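Local structure of alcohol oxidase (Myceliophthora thermophila, 6F74) at residues T312-A317 and Y371-W376; Q340-S345 and S496-I501; N347-Y352 and E386-P391; K380-A385 and S407-Y412. The protein binds FAD and is a VAO-type flavoprotein oxidase, named an alcohol oxidase, that probably uses molecular oxygen to reoxidise its flavin. All blocks are in the same frame, centred on the assembly; numbering follows the deposited sequence.

Contact 1. Residues T312-A317 and Y371-W376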
# COMPACT_ATOMS: atom_id res chain seq x y z
N THR A 312 -9.44 -11.03 -21.08
CA THR A 312 -10.39 -10.04 -21.58
C THR A 312 -10.71 -9.05 -20.48
O THR A 312 -11.01 -9.45 -19.37
CB THR A 312 -11.68 -10.70 -22.10
OG1 THR A 312 -11.33 -11.67 -23.09
CG2 THR A 312 -12.59 -9.68 -22.76
N ALA A 313 -10.66 -7.77 -20.82
CA ALA A 313 -11.02 -6.70 -19.92
C ALA A 313 -12.42 -6.19 -20.22
O ALA A 313 -12.82 -6.15 -21.38
CB ALA A 313 -10.01 -5.56 -20.05
N HIS A 314 -13.13 -5.79 -19.17
CA HIS A 314 -14.47 -5.25 -19.26
C HIS A 314 -14.46 -3.83 -18.75
O HIS A 314 -14.18 -3.61 -17.59
CB HIS A 314 -15.42 -6.07 -18.39
CG HIS A 314 -16.83 -5.56 -18.39
ND1 HIS A 314 -17.53 -5.33 -17.23
CD2 HIS A 314 -17.68 -5.27 -19.41
CE1 HIS A 314 -18.75 -4.91 -17.54
NE2 HIS A 314 -18.86 -4.86 -18.85
N ARG A 315 -14.76 -2.87 -19.61
CA ARG A 315 -14.86 -1.47 -19.19
C ARG A 315 -16.32 -1.08 -19.02
O ARG A 315 -17.09 -1.14 -19.97
CB ARG A 315 -14.12 -0.57 -20.17
CG ARG A 315 -12.59 -0.75 -20.12
CD ARG A 315 -11.94 -0.01 -18.94
NE ARG A 315 -10.46 0.03 -19.07
CZ ARG A 315 -9.74 1.09 -19.47
NH1 ARG A 315 -10.30 2.28 -19.79
NH2 ARG A 315 -8.40 1.02 -19.52
N LEU A 316 -16.71 -0.70 -17.82
CA LEU A 316 -18.10 -0.34 -17.54
C LEU A 316 -18.15 1.08 -17.05
O LEU A 316 -17.34 1.46 -16.25
CB LEU A 316 -18.71 -1.24 -16.44
CG LEU A 316 -20.16 -0.96 -15.99
CD1 LEU A 316 -21.17 -1.32 -17.08
CD2 LEU A 316 -20.48 -1.73 -14.73
N ALA A 317 -19.13 1.85 -17.50
CA ALA A 317 -19.33 3.19 -17.02
C ALA A 317 -20.82 3.48 -16.89
O ALA A 317 -21.62 3.10 -17.75
CB ALA A 317 -18.68 4.20 -17.94
N TYR A 371 -19.96 5.99 -11.91
CA TYR A 371 -19.21 4.81 -11.53
C TYR A 371 -18.50 4.35 -12.78
O TYR A 371 -19.09 4.32 -13.85
CB TYR A 371 -20.16 3.67 -11.09
CG TYR A 371 -19.47 2.32 -10.96
CD1 TYR A 371 -19.19 1.52 -12.09
CD2 TYR A 371 -19.07 1.85 -9.71
CE1 TYR A 371 -18.52 0.30 -11.95
CE2 TYR A 371 -18.41 0.64 -9.58
CZ TYR A 371 -18.14 -0.14 -10.69
OH TYR A 371 -17.52 -1.34 -10.50
N THR A 372 -17.25 3.93 -12.62
CA THR A 372 -16.51 3.35 -13.71
C THR A 372 -15.68 2.20 -13.21
O THR A 372 -15.28 2.19 -12.05
CB THR A 372 -15.61 4.40 -14.43
OG1 THR A 372 -15.19 3.84 -15.66
CG2 THR A 372 -14.41 4.77 -13.65
N HIS A 373 -15.40 1.21 -14.05
CA HIS A 373 -14.47 0.15 -13.68
C HIS A 373 -13.70 -0.45 -14.84
O HIS A 373 -14.13 -0.36 -15.98
CB HIS A 373 -15.14 -0.94 -12.80
CG HIS A 373 -15.92 -2.00 -13.53
ND1 HIS A 373 -17.10 -2.50 -13.03
CD2 HIS A 373 -15.65 -2.75 -14.63
CE1 HIS A 373 -17.56 -3.45 -13.82
NE2 HIS A 373 -16.70 -3.63 -14.81
N GLY A 374 -12.55 -1.04 -14.48
CA GLY A 374 -11.76 -1.92 -15.33
C GLY A 374 -11.68 -3.27 -14.62
O GLY A 374 -10.94 -3.41 -13.62
N PHE A 375 -12.50 -4.21 -15.08
CA PHE A 375 -12.51 -5.57 -14.60
C PHE A 375 -11.96 -6.47 -15.70
O PHE A 375 -11.80 -6.05 -16.86
CB PHE A 375 -13.93 -6.05 -14.22
CG PHE A 375 -14.49 -5.49 -12.91
CD1 PHE A 375 -13.77 -4.62 -12.07
CD2 PHE A 375 -15.78 -5.87 -12.52
CE1 PHE A 375 -14.33 -4.16 -10.90
CE2 PHE A 375 -16.34 -5.40 -11.34
CZ PHE A 375 -15.60 -4.53 -10.52
N TRP A 376 -11.70 -7.72 -15.34
CA TRP A 376 -11.12 -8.67 -16.29
C TRP A 376 -11.26 -10.10 -15.85
O TRP A 376 -11.40 -10.40 -14.66
CB TRP A 376 -9.64 -8.36 -16.51
CG TRP A 376 -8.89 -7.94 -15.25
CD1 TRP A 376 -8.43 -8.74 -14.25
CD2 TRP A 376 -8.49 -6.61 -14.91
NE1 TRP A 376 -7.79 -8.00 -13.29
CE2 TRP A 376 -7.80 -6.69 -13.68
CE3 TRP A 376 -8.65 -5.37 -15.52
CZ2 TRP A 376 -7.28 -5.56 -13.04
CZ3 TRP A 376 -8.14 -4.26 -14.91
CH2 TRP A 376 -7.45 -4.36 -13.67
O HOH W 1 -15.02 2.25 -17.88
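Strands 312-317 and 371-376 run antiparallel, with axes 4.4 Å apart at closest approach, and are joined at the pairs His314-Phe375 and Leu316-His373 by two backbone hydrogen bonds each; the shortest, His314 N to Phe375 O, spans 2.7 Å. His314, Leu316, His373 and Phe375 share one face of the sheet. With CG placed between its backbone N and carbonyl carbon (chi1 82°), the His373 ring leans across toward strand 312-317. Leu316 CB lies over one face of this imidazole, 3.6 Å from its centroid, and Leu316 CD2 meets His373 CE1 at 3.5 Å. Phe375 CD2 covers the opposite face near the rim. Both strands belong to the seven-stranded antiparallel sheet of this VAO-type flavoprotein, and helices 328-346 and 382-396 pack on the face that carries the histidines. At the imidazole edge His373 ND1 pairs with Tyr371 OH at 2.8 Å, while His373 NE2 receives a weak, bent bond from His314 ND1 (3.1 Å, 123° at the hydrogen); the two rings are inclined at 62°. His314 NE2 is bonded to Ser407. On the other face, which carries Arg315 and Trp376, the Arg315 CD methylene lies 4.1 Å from Gly374 CA and the guanidinium forms a salt bridge with Glu422.

Contact 2. Residues Q340-S345 and S496-I501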
# COMPACT_ATOMS: atom_id res chain seq x y z
N GLN A 340 -23.61 -7.82 -6.74
CA GLN A 340 -23.25 -8.75 -7.79
C GLN A 340 -21.78 -9.19 -7.76
O GLN A 340 -21.40 -10.13 -8.48
CB GLN A 340 -23.54 -8.15 -9.16
CG GLN A 340 -24.96 -7.72 -9.38
CD GLN A 340 -25.95 -8.84 -9.10
OE1 GLN A 340 -25.76 -9.99 -9.52
NE2 GLN A 340 -27.00 -8.52 -8.37
N LEU A 341 -20.96 -8.54 -6.93
CA LEU A 341 -19.53 -8.77 -6.99
C LEU A 341 -19.10 -10.17 -6.64
O LEU A 341 -18.20 -10.71 -7.30
CB LEU A 341 -18.73 -7.72 -6.16
CG LEU A 341 -18.81 -6.27 -6.67
CD1 LEU A 341 -17.90 -5.40 -5.84
CD2 LEU A 341 -18.50 -6.15 -8.16
N PRO A 342 -19.75 -10.79 -5.63
CA PRO A 342 -19.30 -12.14 -5.30
C PRO A 342 -19.52 -13.15 -6.42
O PRO A 342 -18.65 -13.99 -6.65
CB PRO A 342 -20.10 -12.48 -4.04
CG PRO A 342 -20.39 -11.16 -3.42
CD PRO A 342 -20.62 -10.24 -4.58
N ALA A 343 -20.66 -13.06 -7.09
CA ALA A 343 -20.92 -13.89 -8.26
C ALA A 343 -19.86 -13.68 -9.33
O ALA A 343 -19.29 -14.63 -9.88
CB ALA A 343 -22.32 -13.60 -8.83
N LEU A 344 -19.57 -12.42 -9.60
CA LEU A 344 -18.50 -12.06 -10.53
C LEU A 344 -17.15 -12.66 -10.10
O LEU A 344 -16.47 -13.29 -10.91
CB LEU A 344 -18.42 -10.56 -10.72
CG LEU A 344 -19.21 -10.07 -11.92
CD1 LEU A 344 -20.69 -10.44 -11.86
CD2 LEU A 344 -19.02 -8.56 -12.06
N SER A 345 -16.82 -12.51 -8.83
CA SER A 345 -15.61 -13.10 -8.31
C SER A 345 -15.58 -14.61 -8.50
O SER A 345 -14.56 -15.15 -8.93
CB SER A 345 -15.42 -12.76 -6.84
OG SER A 345 -14.16 -13.22 -6.39
N SER A 496 -13.68 -12.87 1.94
CA SER A 496 -14.09 -11.60 1.36
C SER A 496 -13.53 -11.45 -0.05
O SER A 496 -12.31 -11.40 -0.22
CB SER A 496 -13.62 -10.45 2.25
OG SER A 496 -13.99 -10.71 3.60
N PRO A 497 -14.40 -11.41 -1.07
CA PRO A 497 -13.87 -11.37 -2.44
C PRO A 497 -13.40 -10.00 -2.87
O PRO A 497 -12.62 -9.90 -3.82
CB PRO A 497 -15.04 -11.85 -3.30
CG PRO A 497 -16.26 -11.71 -2.48
CD PRO A 497 -15.86 -11.58 -1.05
N PHE A 498 -13.84 -8.95 -2.17
CA PHE A 498 -13.45 -7.60 -2.50
C PHE A 498 -13.31 -6.71 -1.27
O PHE A 498 -13.73 -7.06 -0.18
CB PHE A 498 -14.41 -6.99 -3.52
CG PHE A 498 -15.78 -6.66 -3.00
CD1 PHE A 498 -16.81 -7.60 -3.05
CD2 PHE A 498 -16.08 -5.38 -2.53
CE1 PHE A 498 -18.07 -7.29 -2.60
CE2 PHE A 498 -17.35 -5.07 -2.09
CZ PHE A 498 -18.35 -6.02 -2.11
N VAL A 499 -12.68 -5.56 -1.49
CA VAL A 499 -12.47 -4.54 -0.49
C VAL A 499 -13.15 -3.26 -0.94
O VAL A 499 -13.14 -2.92 -2.12
CB VAL A 499 -10.98 -4.28 -0.26
CG1 VAL A 499 -10.77 -3.30 0.89
CG2 VAL A 499 -10.25 -5.60 0.03
N MET A 500 -13.78 -2.56 0.01
CA MET A 500 -14.26 -1.19 -0.22
C MET A 500 -13.30 -0.26 0.48
O MET A 500 -12.94 -0.49 1.65
CB MET A 500 -15.67 -0.98 0.32
CG MET A 500 -16.71 -1.79 -0.42
SD MET A 500 -18.34 -1.88 0.33
CE MET A 500 -19.00 -0.26 0.03
N ILE A 501 -12.83 0.75 -0.25
CA ILE A 501 -12.04 1.84 0.30
C ILE A 501 -12.81 3.14 0.09
O ILE A 501 -13.33 3.40 -0.99
CB ILE A 501 -10.68 1.92 -0.40
CG1 ILE A 501 -9.92 0.63 -0.14
CG2 ILE A 501 -9.88 3.12 0.08
CD1 ILE A 501 -8.54 0.54 -0.73
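Leu341, Pro497 and Phe498 bury the most surface where the helical segment 340-345 meets strand 498-503 and the loop before it. Leu341 CD1 sits squarely over the centre of the Phe498 ring, 3.5 Å from the centroid and only 2° off the ring normal, a CH-pi contact of nearly ideal geometry. The same leucine also touches the rim: its CB is 3.6 Å from Phe498 CE1, and the two side chains cross at about a right angle. Phe498 reaches the helix because chi1 of 71° sets CG between the backbone N and the carbonyl carbon. One residue earlier, Pro497 sets its ring against Pro342 and, one turn after Leu341, Ser345. Its CB meets Ser345 OG at 3.5 Å, a van der Waals approach to the serine side chain, and its CG lies 4.2 Å from Pro342 CB. Pro342 CD adds a looser touch on Phe498 CE1 at 4.4 Å. No hydrogen bond joins the two segments; the contact is van der Waals and CH-pi packing. Leu445 from a loop touches both Pro342 and Phe498, while Leu341 also packs on Val470 of the neighbouring strand 467-472. The arrangement is an alpha+beta layered one, with helix 328-346 packed on one face of the seven-stranded antiparallel sheet.

Contact 3. Residues N347-Y352 and E386-P391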
# COMPACT_ATOMS: atom_id res chain seq x y z
N ASN A 347 -16.97 -16.26 -10.80
CA ASN A 347 -16.78 -16.46 -12.22
C ASN A 347 -15.38 -16.08 -12.74
O ASN A 347 -15.20 -16.01 -13.95
CB ASN A 347 -17.84 -15.63 -13.01
CG ASN A 347 -19.27 -16.07 -12.74
OD1 ASN A 347 -19.50 -17.18 -12.27
ND2 ASN A 347 -20.25 -15.21 -13.05
N GLY A 348 -14.40 -15.83 -11.86
CA GLY A 348 -13.06 -15.45 -12.30
C GLY A 348 -12.81 -14.01 -12.69
O GLY A 348 -11.84 -13.69 -13.39
N VAL A 349 -13.68 -13.11 -12.23
CA VAL A 349 -13.57 -11.69 -12.51
C VAL A 349 -12.82 -10.99 -11.36
O VAL A 349 -13.03 -11.28 -10.17
CB VAL A 349 -14.95 -11.01 -12.72
CG1 VAL A 349 -14.80 -9.55 -13.13
CG2 VAL A 349 -15.75 -11.73 -13.80
N ALA A 350 -11.94 -10.08 -11.75
CA ALA A 350 -11.18 -9.25 -10.82
C ALA A 350 -10.97 -7.86 -11.41
O ALA A 350 -11.17 -7.64 -12.62
CB ALA A 350 -9.84 -9.90 -10.51
N GLY A 351 -10.55 -6.93 -10.55
CA GLY A 351 -10.14 -5.59 -11.00
C GLY A 351 -10.61 -4.48 -10.09
O GLY A 351 -10.85 -4.70 -8.90
N TYR A 352 -10.71 -3.28 -10.65
CA TYR A 352 -10.95 -2.12 -9.82
C TYR A 352 -12.04 -1.25 -10.36
O TYR A 352 -12.09 -0.97 -11.57
CB TYR A 352 -9.66 -1.30 -9.66
CG TYR A 352 -8.50 -2.13 -9.15
CD1 TYR A 352 -7.64 -2.81 -10.05
CD2 TYR A 352 -8.25 -2.24 -7.81
CE1 TYR A 352 -6.59 -3.57 -9.59
CE2 TYR A 352 -7.18 -3.00 -7.34
CZ TYR A 352 -6.36 -3.66 -8.24
OH TYR A 352 -5.31 -4.39 -7.78
N GLU A 386 -17.99 -12.26 -21.25
CA GLU A 386 -19.37 -11.73 -21.24
C GLU A 386 -20.27 -12.54 -20.32
O GLU A 386 -21.05 -11.97 -19.58
CB GLU A 386 -19.95 -11.65 -22.65
CG GLU A 386 -19.19 -10.65 -23.50
CD GLU A 386 -19.95 -10.09 -24.68
OE1 GLU A 386 -21.04 -9.52 -24.46
OE2 GLU A 386 -19.47 -10.20 -25.83
N LYS A 387 -20.14 -13.87 -20.34
CA LYS A 387 -20.92 -14.72 -19.43
C LYS A 387 -20.54 -14.42 -17.99
O LYS A 387 -21.41 -14.36 -17.11
CB LYS A 387 -20.69 -16.20 -19.72
CG LYS A 387 -21.25 -16.66 -21.03
CD LYS A 387 -21.24 -18.16 -21.20
CE LYS A 387 -21.85 -18.48 -22.56
NZ LYS A 387 -21.70 -19.89 -22.93
N ALA A 388 -19.24 -14.20 -17.76
CA ALA A 388 -18.72 -13.98 -16.42
C ALA A 388 -19.30 -12.72 -15.75
O ALA A 388 -19.60 -12.76 -14.56
CB ALA A 388 -17.20 -13.93 -16.43
N VAL A 389 -19.52 -11.66 -16.54
CA VAL A 389 -20.07 -10.40 -16.01
C VAL A 389 -21.58 -10.28 -16.22
O VAL A 389 -22.18 -9.28 -15.85
CB VAL A 389 -19.36 -9.13 -16.58
CG1 VAL A 389 -17.90 -9.12 -16.18
CG2 VAL A 389 -19.52 -8.97 -18.11
N ALA A 390 -22.20 -11.31 -16.79
CA ALA A 390 -23.61 -11.30 -17.07
C ALA A 390 -24.44 -11.05 -15.83
O ALA A 390 -25.35 -10.23 -15.90
CB ALA A 390 -24.05 -12.58 -17.79
N PRO A 391 -24.13 -11.70 -14.68
CA PRO A 391 -24.97 -11.43 -13.51
C PRO A 391 -25.08 -9.93 -13.19
O PRO A 391 -26.17 -9.46 -12.84
CB PRO A 391 -24.26 -12.20 -12.39
CG PRO A 391 -23.54 -13.30 -13.10
CD PRO A 391 -23.03 -12.62 -14.33
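Asn347 and Ala388 hold the end of helix 328-346 against helix 382-396, their CA atoms 5.2 Å apart. Followed outward, Asn347 first lays its CB against the methyl of Ala388, with 3.9 Å between the two CB atoms, and this CB also lies near Ala388 O. Its CG stands anti to its own carbonyl carbon (chi1 -63°), a setting that carries the amide along helix 382-396 toward Pro391; Asn347 CG is 3.8 Å from Ala388 O. At the tip, Asn347 ND2 donates to Ala388 O over 3.0 Å, nearly straight at 167°. The acceptor lies close to the amide plane of the asparagine, and seen from Ala388 the donor is tilted 19° from the carbonyl plane. The same nitrogen is 3.8 Å from Pro391 CG. Pro391, which has no N-H, cannot serve Lys387 O, and Ala390 N bonds there instead; the helix is kinked at this point.

Two residues on, Val349 continues the contact with carbon alone. Its CG2 meets Ala388 CB at 3.7 Å and Val389 CG1 at 4.1 Å, placing a branched side chain near the beginning of strand 349-356 against the helix. Val349 also touches Phe375 and Thr377 of strand 370-378, and Leu344 approaches it from the preceding helix. Between Asn347 and Val349, Gly348 turns the chain with positive phi. Val349 N bonds back to Leu344 O and Gly348 N to Ser345 O, the signature of a Schellman motif, which here ends helix 328-346 and leads directly into strand 349-356.

Contact 4. Residues K380-A385 and S407-Y412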
# COMPACT_ATOMS: atom_id res chain seq x y z
N LYS A 380 -9.60 -16.14 -20.06
CA LYS A 380 -10.87 -16.32 -20.78
C LYS A 380 -11.00 -15.36 -21.95
O LYS A 380 -10.66 -14.18 -21.83
CB LYS A 380 -12.04 -16.11 -19.83
CG LYS A 380 -12.14 -17.14 -18.71
CD LYS A 380 -13.34 -16.82 -17.80
CE LYS A 380 -13.94 -18.01 -17.08
NZ LYS A 380 -13.10 -18.47 -15.94
N ARG A 381 -11.50 -15.87 -23.08
CA ARG A 381 -11.73 -15.05 -24.28
C ARG A 381 -13.05 -14.30 -24.06
O ARG A 381 -13.73 -14.52 -23.07
CB ARG A 381 -11.79 -15.94 -25.53
CG ARG A 381 -10.45 -16.61 -25.82
CD ARG A 381 -10.35 -17.29 -27.18
NE ARG A 381 -9.05 -17.03 -27.82
CZ ARG A 381 -7.87 -17.55 -27.44
NH1 ARG A 381 -7.77 -18.42 -26.42
NH2 ARG A 381 -6.75 -17.20 -28.09
N GLN A 382 -13.39 -13.41 -24.98
CA GLN A 382 -14.49 -12.47 -24.77
C GLN A 382 -15.84 -13.12 -24.49
O GLN A 382 -16.58 -12.64 -23.62
CB GLN A 382 -14.61 -11.49 -25.94
CG GLN A 382 -15.73 -10.48 -25.80
CD GLN A 382 -15.69 -9.37 -26.83
OE1 GLN A 382 -14.68 -9.17 -27.52
NE2 GLN A 382 -16.78 -8.60 -26.91
N ALA A 383 -16.16 -14.18 -25.22
CA ALA A 383 -17.47 -14.85 -25.05
C ALA A 383 -17.65 -15.33 -23.61
O ALA A 383 -18.72 -15.15 -23.03
CB ALA A 383 -17.61 -16.02 -26.02
N GLU A 384 -16.57 -15.89 -23.04
CA GLU A 384 -16.62 -16.36 -21.66
C GLU A 384 -16.56 -15.20 -20.69
O GLU A 384 -17.10 -15.30 -19.61
CB GLU A 384 -15.48 -17.33 -21.35
CG GLU A 384 -15.55 -18.66 -22.06
CD GLU A 384 -16.33 -19.72 -21.28
OE1 GLU A 384 -17.39 -19.41 -20.66
OE2 GLU A 384 -15.88 -20.90 -21.30
N ALA A 385 -15.88 -14.12 -21.07
CA ALA A 385 -15.84 -12.90 -20.27
C ALA A 385 -17.24 -12.27 -20.16
O ALA A 385 -17.62 -11.82 -19.09
CB ALA A 385 -14.86 -11.90 -20.87
N SER A 407 -20.60 -0.31 -21.90
CA SER A 407 -20.02 -1.59 -21.56
C SER A 407 -19.25 -2.06 -22.75
O SER A 407 -19.85 -2.28 -23.80
CB SER A 407 -21.15 -2.59 -21.24
OG SER A 407 -20.61 -3.83 -20.88
N THR A 408 -17.94 -2.21 -22.62
CA THR A 408 -17.12 -2.71 -23.72
C THR A 408 -16.11 -3.73 -23.24
O THR A 408 -15.77 -3.78 -22.06
CB THR A 408 -16.37 -1.55 -24.41
OG1 THR A 408 -15.45 -0.94 -23.49
CG2 THR A 408 -17.35 -0.52 -24.92
N PHE A 409 -15.63 -4.54 -24.18
CA PHE A 409 -14.66 -5.59 -23.90
C PHE A 409 -13.46 -5.43 -24.80
O PHE A 409 -13.61 -5.04 -25.95
CB PHE A 409 -15.28 -6.96 -24.13
CG PHE A 409 -16.45 -7.24 -23.23
CD1 PHE A 409 -17.72 -6.82 -23.59
CD2 PHE A 409 -16.29 -7.91 -22.04
CE1 PHE A 409 -18.80 -7.07 -22.77
CE2 PHE A 409 -17.36 -8.18 -21.21
CZ PHE A 409 -18.63 -7.75 -21.57
N ALA A 410 -12.28 -5.72 -24.26
CA ALA A 410 -11.04 -5.74 -25.02
C ALA A 410 -10.32 -7.04 -24.73
O ALA A 410 -10.13 -7.39 -23.57
CB ALA A 410 -10.18 -4.56 -24.64
N GLU A 411 -9.94 -7.76 -25.79
CA GLU A 411 -9.25 -9.06 -25.66
C GLU A 411 -7.75 -8.86 -25.86
O GLU A 411 -7.35 -8.07 -26.71
CB GLU A 411 -9.79 -10.09 -26.64
CG GLU A 411 -9.45 -11.53 -26.24
CD GLU A 411 -10.23 -12.58 -27.01
OE1 GLU A 411 -11.47 -12.51 -26.98
OE2 GLU A 411 -9.61 -13.51 -27.64
N TYR A 412 -6.94 -9.53 -25.03
CA TYR A 412 -5.47 -9.54 -25.18
C TYR A 412 -5.01 -10.97 -25.30
O TYR A 412 -5.71 -11.88 -24.81
CB TYR A 412 -4.79 -8.87 -23.97
CG TYR A 412 -5.23 -7.44 -23.79
CD1 TYR A 412 -4.62 -6.40 -24.48
CD2 TYR A 412 -6.30 -7.13 -22.97
CE1 TYR A 412 -5.05 -5.10 -24.33
CE2 TYR A 412 -6.73 -5.83 -22.81
CZ TYR A 412 -6.10 -4.82 -23.50
OH TYR A 412 -6.52 -3.52 -23.38
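Glu411 swings its CG anti to the backbone N (chi1 -161°) and continues extended, while Gln382 does likewise, and each side chain thereby reaches across to the other segment. Glu411 OE1 accepts the backbone N-H of Gln382 at 2.9 Å, in a somewhat bent bond. The donor comes in from above the carboxylate plane, 48° out of it. Gln382 is the first residue of helix 382-396, so a carboxylate at this N-H lies where the helix dipole would be expected to favour negative charge. The other oxygen, Glu411 OE2, forms a salt bridge with Arg381 NE at 3.6 Å. This link rests on charge alone, because Glu411 OE2 lies well out of the guanidinium plane and no N-H points at it. The guanidinium and carboxylate planes stand 86° apart. Arg381 CG also approaches Glu411 OE2, at 3.7 Å, as the arginine side chain slants across the carboxylate.

Gln382 lies against Phe409 with its amide and the ring only modestly inclined to each other. Its NE2 is 3.6 Å from Phe409 CB and 3.9 Å from Phe409 CD1, and this nitrogen also makes a weak hydrogen bond to Glu386 one turn later. Further along the helix, Ala385 CB touches Phe409 CD2 loosely at 4.4 Å. Phe409 is thus covered by the first turn of the helix, and it also packs on Glu386 and Val389 from the turns that follow and stacks on His314. Strand 403-412 is an outermost strand of the seven-stranded sheet, with strand 311-320 beside it and helix 382-396 lying over this face.

All four contacts belong to one seven-stranded antiparallel sheet and the helices on it. Contact 1 joins two of its strands, and contact 4 continues to strand 403-412 at the border, about 10 Å away between centres. Contact 3 lies about 9 Å from contact 1 and shares helix 382-396 with contact 4, whereas contact 2, about 19 Å from contact 4, extends the layer toward strand 498-503. Along the chain, contacts 3 and 4 fall inside the loop closed by contact 2, and contact 1 closes before contact 4 opens. Helices 328-346 and 382-396 thus cover one sheet face, while Trp376 side-chain atoms come within about 9 Å of FAD.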